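Local atomic coordinates of hydrolase (Thermococcus thioreducens, PDB entry 6IAH), a protein that probably hydrolyses phosphate monoesters, perhaps phosphoglycolate among them, as a magnesium-dependent phosphatase of the haloacid dehalogenase (HAD) superfamily. Residues I3-V7 / D8-I12; S153-E156 / M157-E161; N170-R174 / E175-K179; K227-N230 / E231-N235. One frame throughout, in Å; residues are numbered along the deposited sequence.

Contact 1 (I3-V7 / D8-I12); sequences IVFDV and DGVLI. With MG (magnesium ion), chain B.
L11 carries its CG beside the backbone N and anti to the carbonyl carbon (chi1 -54°), which folds its two methyl groups back onto F5 of the preceding strand. CD2 of L11 lies over one face of the F5 ring, displaced toward the rim and 3.8 Å from F5 CD1, a CH-pi contact in which the two side chains cross at about a right angle. The same leucine places CG 3.5 Å from the carbonyl O of D6, a buried acceptor with no polar partner in the model. Alanine in place of L11 would probably strip this ring face of its CH-pi partner and open a gap between the strand end and the turn.

V7 O is the hub of that turn. It accepts from V10 N (3.1 Å) and I12 N (3.1 Å) on opposite faces of its plane. A third bond to V7 O, from L11 N, is weak. Alongside, V7 CG1 packs on I12 CD1 at 3.7 Å. With CG of D6 anti to its backbone N (chi1 -178°), OD2 of D6 reaches the magnesium ion at 1.9 Å. D8 contributes its backbone, D8 O lying 2.1 Å from the ion; three waters and D199 complete six ligands. D6 OD1 takes a salt bridge from K179 and a hydrogen bond from a water that also accepts from D8 N, whereas the D8 carboxylate is held by R152 and Y18. This magnesium ligation, through one carboxylate and one carbonyl, fits the DxDx(T/V) motif of HAD phosphatases, here D6, D8 and V10 at the end of strand 2-5.

Contact 2 (S153-E156 / M157-E161); sequences SALE and MELAE
A capping box between S153 and E156 starts helix 154-164, and its first turn closes where M157 N donates to S153 O at 2.8 Å. In the box, E156 N donates to S153 OG (3.1 Å) while S153 N returns a nearly straight bond to E156 OE1 (3.0 Å), so the amides at the start of the helix gain side-chain acceptors. The E156 chain can reach back because CG stands beside its own backbone N (chi1 -76°) and the chain beyond is extended. S153 N meets OE1 on the anti side of the carboxylate, and the same oxygen receives R174 in a salt bridge, which should help to fix the carboxylate's rotation.

The helix is the crossover of the beta-alpha-beta unit formed by strand 145-149, helix 154-164 and strand 171-172. Beyond the box, E158 N, L159 N and A160 N bond in turn to A154 O, L155 O and E156 O, and E156 O also accepts from R152. L155 and L159 run side by side, pointing the same way, with L155 CD2 and L159 CD1 4.0 Å apart; both touch L110 of helix 100-110. M157 rests CB on S153 O at 3.4 Å, but its chain bends at chi2 and chi3, carrying the sulfur away from the first turn to V7 CG2, while the side chain also touches F168.

Contact 3 (N170-R174 / E175-K179); sequences NAVTR and EAYLK
E175 curls back toward T173 from the start of the loop that follows strand 171-172. From CB, which sits beside the R174 peptide, the chain bends at chi2 (77°) and brings CD of E175 to 3.6 Å from T173 OG1. At the tip the two carboxylate oxygens part company. OE1 of E175 accepts a hydrogen bond from T173 OG1, modelled at 2.4 Å, so short that its exact length is doubtful, while OE2 of E175 probably accepts from A154 N at the start of helix 154-164. The threonine hydroxyl is ready for this because OG1 sits between its backbone N and carbonyl carbon (chi1 50°), and the two side chains cross obliquely.

The backbone tightens the same bend into a beta turn with R174 and E175 at its corners: A176 N donates to T173 O at 3.0 Å. On the strand side, CG1 of V172 meets the edge of the Y177 ring near its plane, 4.1 Å from Y177 CD2. R174 rests its CB 3.8 Å from L178 CD1, while its extended chain takes NH1 away to G151 O.

Residues 173-179 leave strand 171-172, the outermost strand of the parallel sheet in this chain, where V172 shares backbone hydrogen bonds with V148 of strand 145-149 and with T150 just after it. Helix 183-189 covers one flank, V172 lying against L188 and Y177 against A184 and E187, whereas R174 and E175 both reach S153 at the N-terminus of helix 154-164.

Contact 4 (K227-N230 / E231-N235); sequences KDVN and EFLEN
Residues 227-230 enter helix 229-239 from an extended D228, and the first turns are then sewn to residues 231-235 by helical bonds. F232 N donates to D228 O at 3.1 Å, followed by L233 N to V229 O (2.8 Å) and E234 N to N230 O (2.9 Å). D228 is the N-cap: its OD1 takes E231 N at 2.9 Å, nearly along the carboxylate C-O axis, and N230 N more weakly.

E231 answers in reverse. Its CG is anti to the backbone N (chi1 178°) and the chain runs out extended, so that OE2 accepts from K227 N at 3.2 Å, a nearly straight bond entering from above the carboxylate plane, while OE1 of E231 lies 3.7 Å from K227 CB. Putting alanine in at E231 would probably leave K227 N without this acceptor and set the residues before the N-cap freer to move. A second magnesium ion lies about 4 Å from the nearest E231 side-chain atom. V229 CG2 also packs on L233 CD1 at 4.3 Å, one turn on.

The helix lies against the central parallel sheet, with V229 and L233 on F5, F232 on I3, V195 and I197. Helix 134-141 flanks it, L233 meeting L136 and L137; just before that helix, N230 hydrogen-bonds to I131 O and R133 N, and E234 forms a salt bridge with R133.

The four contacts follow one another along the chain, and contact 1 lies in the middle, its centre 12 to 13 Å from each of the others. It holds the end of the central strand 2-5 of the parallel sheet and the loop after it. Helix 154-164 of contact 2 packs on it through A160 and M157, helix 229-239 of contact 4 through V229, F232 and L233. Contact 3 takes in edge strand 171-172 and the loop after it; K179 joins it to contact 1, R174 and E175 to contact 2. Contact 4 touches neither contact 2 nor contact 3, the nearest atoms being about 12 and 13 Å apart. The magnesium loop thus meets helices 154-164 and 229-239 and the loop after strand 171-172.

Contact 1 (I3-V7 / D8-I12)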
# COMPACT_ATOMS: atom_id res chain seq x y z
N ILE A 3 4.19 5.93 -19.52
CA ILE A 3 4.92 5.41 -18.37
C ILE A 3 3.92 5.48 -17.16
O ILE A 3 3.50 6.54 -16.73
CB ILE A 3 6.19 6.17 -18.09
CG1 ILE A 3 7.14 6.15 -19.31
CG2 ILE A 3 6.89 5.64 -16.85
CD1 ILE A 3 8.34 7.03 -19.17
N VAL A 4 3.56 4.31 -16.66
CA VAL A 4 2.61 4.13 -15.57
C VAL A 4 3.35 3.61 -14.37
O VAL A 4 4.17 2.70 -14.50
CB VAL A 4 1.49 3.24 -15.96
CG1 VAL A 4 0.36 3.31 -14.93
CG2 VAL A 4 0.90 3.70 -17.31
N PHE A 5 3.06 4.18 -13.23
CA PHE A 5 3.78 3.85 -11.98
C PHE A 5 2.81 3.28 -10.93
O PHE A 5 1.63 3.68 -10.79
CB PHE A 5 4.40 5.11 -11.34
CG PHE A 5 5.16 5.98 -12.25
CD1 PHE A 5 6.51 5.74 -12.48
CD2 PHE A 5 4.54 7.12 -12.84
CE1 PHE A 5 7.23 6.57 -13.31
CE2 PHE A 5 5.26 7.96 -13.67
CZ PHE A 5 6.63 7.69 -13.89
N ASP A 6 3.33 2.34 -10.16
CA ASP A 6 2.89 2.10 -8.79
C ASP A 6 3.38 3.28 -7.95
O ASP A 6 4.33 3.98 -8.33
CB ASP A 6 3.50 0.77 -8.29
CG ASP A 6 3.07 0.39 -6.85
OD1 ASP A 6 1.91 0.58 -6.45
OD2 ASP A 6 3.95 -0.12 -6.12
N VAL A 7 2.76 3.51 -6.80
CA VAL A 7 3.20 4.56 -5.89
C VAL A 7 4.10 3.95 -4.83
O VAL A 7 5.28 4.28 -4.78
CB VAL A 7 2.02 5.29 -5.28
CG1 VAL A 7 2.45 6.34 -4.28
CG2 VAL A 7 1.20 5.94 -6.36
N ASP A 8 3.58 3.06 -4.01
CA ASP A 8 4.33 2.61 -2.79
C ASP A 8 5.45 1.64 -3.15
O ASP A 8 5.20 0.61 -3.73
CB ASP A 8 3.35 1.93 -1.80
CG ASP A 8 2.31 2.92 -1.17
OD1 ASP A 8 2.32 4.15 -1.42
OD2 ASP A 8 1.45 2.44 -0.38
N GLY A 9 6.68 1.97 -2.78
CA GLY A 9 7.85 1.19 -3.10
C GLY A 9 8.48 1.62 -4.44
O GLY A 9 9.54 1.08 -4.79
N VAL A 10 7.82 2.51 -5.22
CA VAL A 10 8.33 2.98 -6.51
C VAL A 10 8.53 4.50 -6.45
O VAL A 10 9.66 4.98 -6.55
CB VAL A 10 7.37 2.60 -7.67
CG1 VAL A 10 7.78 3.28 -8.96
CG2 VAL A 10 7.33 1.08 -7.86
N LEU A 11 7.44 5.28 -6.36
CA LEU A 11 7.56 6.75 -6.21
C LEU A 11 7.84 7.19 -4.77
O LEU A 11 8.46 8.23 -4.58
CB LEU A 11 6.32 7.47 -6.70
CG LEU A 11 5.94 7.11 -8.15
CD1 LEU A 11 4.61 7.76 -8.59
CD2 LEU A 11 7.03 7.46 -9.15
N ILE A 12 7.28 6.46 -3.80
CA ILE A 12 7.32 6.82 -2.37
C ILE A 12 7.81 5.64 -1.55
O ILE A 12 7.33 4.48 -1.75
CB ILE A 12 5.91 7.23 -1.86
CG1 ILE A 12 5.51 8.57 -2.51
CG2 ILE A 12 5.90 7.42 -0.35
CD1 ILE A 12 4.08 8.98 -2.27
MG MG B . 4.23 -1.13 -4.52
O HOH W 1 0.83 2.21 -4.49
O HOH W 2 2.44 -0.67 -3.76
O HOH W 3 4.81 -1.92 -2.78
O HOH W 4 3.47 -2.88 -5.42

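Contact 2 (S153-E156 / M157-E161)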
# COMPACT_ATOMS: atom_id res chain seq x y z
N SER A 153 -6.41 5.18 -1.95
CA SER A 153 -7.65 5.92 -2.20
C SER A 153 -7.29 7.25 -2.79
O SER A 153 -6.14 7.65 -2.69
CB SER A 153 -8.40 6.17 -0.87
OG SER A 153 -7.63 6.98 -0.01
N ALA A 154 -8.28 7.93 -3.40
CA ALA A 154 -8.15 9.30 -3.83
C ALA A 154 -7.53 10.24 -2.77
O ALA A 154 -6.64 11.02 -3.08
CB ALA A 154 -9.49 9.83 -4.29
N LEU A 155 -7.97 10.15 -1.53
CA LEU A 155 -7.42 10.99 -0.48
C LEU A 155 -5.96 10.67 -0.28
O LEU A 155 -5.14 11.55 -0.13
CB LEU A 155 -8.16 10.73 0.84
CG LEU A 155 -7.80 11.60 2.04
CD1 LEU A 155 -9.06 11.87 2.87
CD2 LEU A 155 -6.74 10.98 2.93
N GLU A 156 -5.65 9.38 -0.22
CA GLU A 156 -4.26 8.93 -0.02
C GLU A 156 -3.37 9.29 -1.22
O GLU A 156 -2.14 9.45 -1.08
CB GLU A 156 -4.22 7.43 0.22
CG GLU A 156 -4.66 7.06 1.63
CD GLU A 156 -4.87 5.58 1.75
OE1 GLU A 156 -5.03 4.85 0.72
OE2 GLU A 156 -4.76 5.15 2.90
N MET A 157 -3.99 9.37 -2.40
CA MET A 157 -3.30 9.76 -3.60
C MET A 157 -2.96 11.29 -3.58
O MET A 157 -1.85 11.69 -3.98
CB MET A 157 -4.14 9.36 -4.84
CG MET A 157 -3.39 9.43 -6.15
SD MET A 157 -1.74 8.58 -6.22
CE MET A 157 -0.94 9.72 -7.29
N GLU A 158 -3.89 12.11 -3.09
CA GLU A 158 -3.60 13.52 -2.84
C GLU A 158 -2.40 13.67 -1.88
O GLU A 158 -1.52 14.50 -2.13
CB GLU A 158 -4.82 14.26 -2.28
CG GLU A 158 -4.72 15.78 -2.38
CD GLU A 158 -4.05 16.40 -1.18
OE1 GLU A 158 -4.29 15.90 -0.06
OE2 GLU A 158 -3.29 17.39 -1.36
N LEU A 159 -2.38 12.88 -0.82
CA LEU A 159 -1.20 12.86 0.10
C LEU A 159 0.11 12.48 -0.62
O LEU A 159 1.16 13.11 -0.38
CB LEU A 159 -1.41 11.91 1.30
CG LEU A 159 -2.64 12.15 2.20
CD1 LEU A 159 -2.72 11.08 3.27
CD2 LEU A 159 -2.59 13.54 2.79
N ALA A 160 0.05 11.45 -1.46
CA ALA A 160 1.20 11.06 -2.25
C ALA A 160 1.72 12.20 -3.14
O ALA A 160 2.91 12.42 -3.20
CB ALA A 160 0.88 9.86 -3.09
N GLU A 161 0.80 12.88 -3.83
CA GLU A 161 1.16 14.07 -4.57
C GLU A 161 1.84 15.18 -3.75
O GLU A 161 2.73 15.85 -4.26
CB GLU A 161 -0.05 14.65 -5.26
CG GLU A 161 -0.54 13.72 -6.32
CD GLU A 161 -1.87 14.15 -6.90
OE1 GLU A 161 -2.66 14.82 -6.21
OE2 GLU A 161 -2.10 13.82 -8.07

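Contact 3 (N170-R174 / E175-K179)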
# COMPACT_ATOMS: atom_id res chain seq x y z
N ASN A 170 -3.73 11.48 -14.54
CA ASN A 170 -4.21 10.17 -14.96
C ASN A 170 -3.89 9.19 -13.83
O ASN A 170 -2.73 8.83 -13.65
CB ASN A 170 -3.48 9.77 -16.23
CG ASN A 170 -3.59 10.82 -17.33
OD1 ASN A 170 -4.65 11.34 -17.59
ND2 ASN A 170 -2.47 11.11 -17.98
N ALA A 171 -4.89 8.80 -13.02
CA ALA A 171 -4.64 7.98 -11.87
C ALA A 171 -5.81 7.01 -11.72
O ALA A 171 -6.96 7.42 -11.88
CB ALA A 171 -4.52 8.85 -10.64
N VAL A 172 -5.50 5.74 -11.46
CA VAL A 172 -6.51 4.74 -11.05
C VAL A 172 -6.23 4.40 -9.61
O VAL A 172 -5.10 3.99 -9.29
CB VAL A 172 -6.41 3.49 -11.92
CG1 VAL A 172 -7.37 2.42 -11.49
CG2 VAL A 172 -6.74 3.89 -13.37
N THR A 173 -7.24 4.57 -8.75
CA THR A 173 -7.13 4.35 -7.29
C THR A 173 -8.13 3.27 -6.94
O THR A 173 -8.91 2.80 -7.80
CB THR A 173 -7.44 5.63 -6.46
OG1 THR A 173 -8.68 6.18 -6.90
CG2 THR A 173 -6.38 6.64 -6.67
N ARG A 174 -8.09 2.85 -5.70
CA ARG A 174 -8.88 1.69 -5.28
C ARG A 174 -10.40 1.83 -5.34
O ARG A 174 -11.08 0.85 -5.29
CB ARG A 174 -8.42 1.22 -3.92
CG ARG A 174 -8.84 2.12 -2.78
CD ARG A 174 -8.82 1.36 -1.47
NE ARG A 174 -8.95 2.26 -0.32
CZ ARG A 174 -7.94 2.73 0.43
NH1 ARG A 174 -6.63 2.47 0.15
NH2 ARG A 174 -8.23 3.52 1.45
N GLU A 175 -10.92 3.05 -5.47
CA GLU A 175 -12.35 3.32 -5.72
C GLU A 175 -12.82 2.69 -7.03
O GLU A 175 -14.02 2.53 -7.22
CB GLU A 175 -12.65 4.83 -5.87
CG GLU A 175 -12.54 5.67 -4.59
CD GLU A 175 -11.10 5.98 -4.21
OE1 GLU A 175 -10.22 5.72 -5.06
OE2 GLU A 175 -10.85 6.41 -3.06
N ALA A 176 -11.91 2.46 -7.96
CA ALA A 176 -12.28 2.10 -9.31
C ALA A 176 -11.95 0.60 -9.60
O ALA A 176 -12.88 -0.19 -9.95
CB ALA A 176 -11.60 3.05 -10.26
N TYR A 177 -10.67 0.22 -9.37
CA TYR A 177 -10.10 -1.09 -9.74
C TYR A 177 -8.98 -1.42 -8.77
O TYR A 177 -8.49 -0.55 -8.08
CB TYR A 177 -9.53 -1.10 -11.15
CG TYR A 177 -10.57 -0.79 -12.20
CD1 TYR A 177 -11.42 -1.78 -12.66
CD2 TYR A 177 -10.74 0.49 -12.68
CE1 TYR A 177 -12.39 -1.51 -13.60
CE2 TYR A 177 -11.76 0.77 -13.59
CZ TYR A 177 -12.55 -0.25 -14.06
OH TYR A 177 -13.56 -0.02 -15.00
N LEU A 178 -8.64 -2.69 -8.67
CA LEU A 178 -7.55 -3.11 -7.81
C LEU A 178 -6.63 -4.07 -8.57
O LEU A 178 -7.08 -5.08 -9.14
CB LEU A 178 -8.05 -3.77 -6.50
CG LEU A 178 -7.09 -3.66 -5.29
CD1 LEU A 178 -7.03 -2.21 -4.75
CD2 LEU A 178 -7.45 -4.62 -4.14
N LYS A 179 -5.34 -3.79 -8.54
CA LYS A 179 -4.38 -4.75 -9.09
C LYS A 179 -4.64 -6.09 -8.37
O LYS A 179 -4.95 -6.07 -7.19
CB LYS A 179 -2.92 -4.31 -8.80
CG LYS A 179 -2.58 -3.05 -9.59
CD LYS A 179 -1.16 -2.62 -9.39
CE LYS A 179 -0.99 -1.95 -8.04
NZ LYS A 179 0.38 -1.47 -7.76

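Contact 4 (K227-N230 / E231-N235)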
# COMPACT_ATOMS: atom_id res chain seq x y z
N LYS A 227 17.72 0.13 -10.99
CA LYS A 227 17.98 0.49 -9.57
C LYS A 227 16.76 1.09 -8.92
O LYS A 227 16.31 0.64 -7.88
CB LYS A 227 19.11 1.50 -9.46
CG LYS A 227 19.55 1.75 -8.02
CD LYS A 227 20.59 2.85 -7.99
CE LYS A 227 21.09 3.06 -6.57
NZ LYS A 227 21.86 4.33 -6.45
N ASP A 228 16.19 2.11 -9.56
CA ASP A 228 15.01 2.75 -9.01
C ASP A 228 14.34 3.47 -10.15
O ASP A 228 14.82 3.45 -11.29
CB ASP A 228 15.40 3.71 -7.90
CG ASP A 228 16.43 4.76 -8.33
OD1 ASP A 228 16.36 5.33 -9.45
OD2 ASP A 228 17.34 5.04 -7.52
N VAL A 229 13.23 4.11 -9.82
CA VAL A 229 12.40 4.81 -10.84
C VAL A 229 13.17 5.96 -11.50
O VAL A 229 12.89 6.37 -12.63
CB VAL A 229 11.08 5.28 -10.22
CG1 VAL A 229 11.30 6.38 -9.20
CG2 VAL A 229 10.09 5.70 -11.32
N ASN A 230 14.13 6.53 -10.79
CA ASN A 230 14.83 7.71 -11.35
C ASN A 230 15.77 7.28 -12.42
O ASN A 230 15.87 7.94 -13.44
CB ASN A 230 15.60 8.47 -10.24
CG ASN A 230 14.65 9.10 -9.24
OD1 ASN A 230 13.62 9.69 -9.63
ND2 ASN A 230 14.97 8.97 -7.96
N GLU A 231 16.48 6.17 -12.20
CA GLU A 231 17.36 5.64 -13.24
C GLU A 231 16.51 5.22 -14.43
O GLU A 231 16.85 5.47 -15.59
CB GLU A 231 18.15 4.45 -12.73
CG GLU A 231 19.06 3.81 -13.76
CD GLU A 231 19.91 2.75 -13.09
OE1 GLU A 231 20.80 3.16 -12.33
OE2 GLU A 231 19.60 1.53 -13.19
N PHE A 232 15.39 4.59 -14.14
CA PHE A 232 14.45 4.29 -15.20
C PHE A 232 14.06 5.52 -16.02
O PHE A 232 14.08 5.52 -17.29
CB PHE A 232 13.21 3.58 -14.69
CG PHE A 232 12.26 3.29 -15.82
CD1 PHE A 232 12.54 2.25 -16.68
CD2 PHE A 232 11.27 4.20 -16.15
CE1 PHE A 232 11.77 2.01 -17.77
CE2 PHE A 232 10.49 3.97 -17.29
CZ PHE A 232 10.76 2.89 -18.06
N LEU A 233 13.67 6.58 -15.33
CA LEU A 233 13.20 7.79 -16.06
C LEU A 233 14.31 8.47 -16.84
O LEU A 233 14.09 8.92 -17.94
CB LEU A 233 12.53 8.80 -15.15
CG LEU A 233 11.12 8.38 -14.72
CD1 LEU A 233 10.65 9.31 -13.62
CD2 LEU A 233 10.08 8.34 -15.84
N GLU A 234 15.52 8.49 -16.28
CA GLU A 234 16.66 9.01 -16.99
C GLU A 234 17.00 8.21 -18.24
O GLU A 234 17.24 8.80 -19.28
CB GLU A 234 17.87 8.99 -16.07
CG GLU A 234 17.82 10.09 -15.09
CD GLU A 234 18.97 10.00 -14.11
OE1 GLU A 234 19.47 8.88 -13.86
OE2 GLU A 234 19.36 11.08 -13.62
N ASN A 235 16.99 6.88 -18.15
CA ASN A 235 17.21 6.04 -19.34
C ASN A 235 16.14 6.31 -20.37
O ASN A 235 16.45 6.46 -21.53
CB ASN A 235 17.19 4.57 -18.99
CG ASN A 235 18.36 4.16 -18.13
OD1 ASN A 235 19.32 4.90 -17.98
ND2 ASN A 235 18.27 3.00 -17.54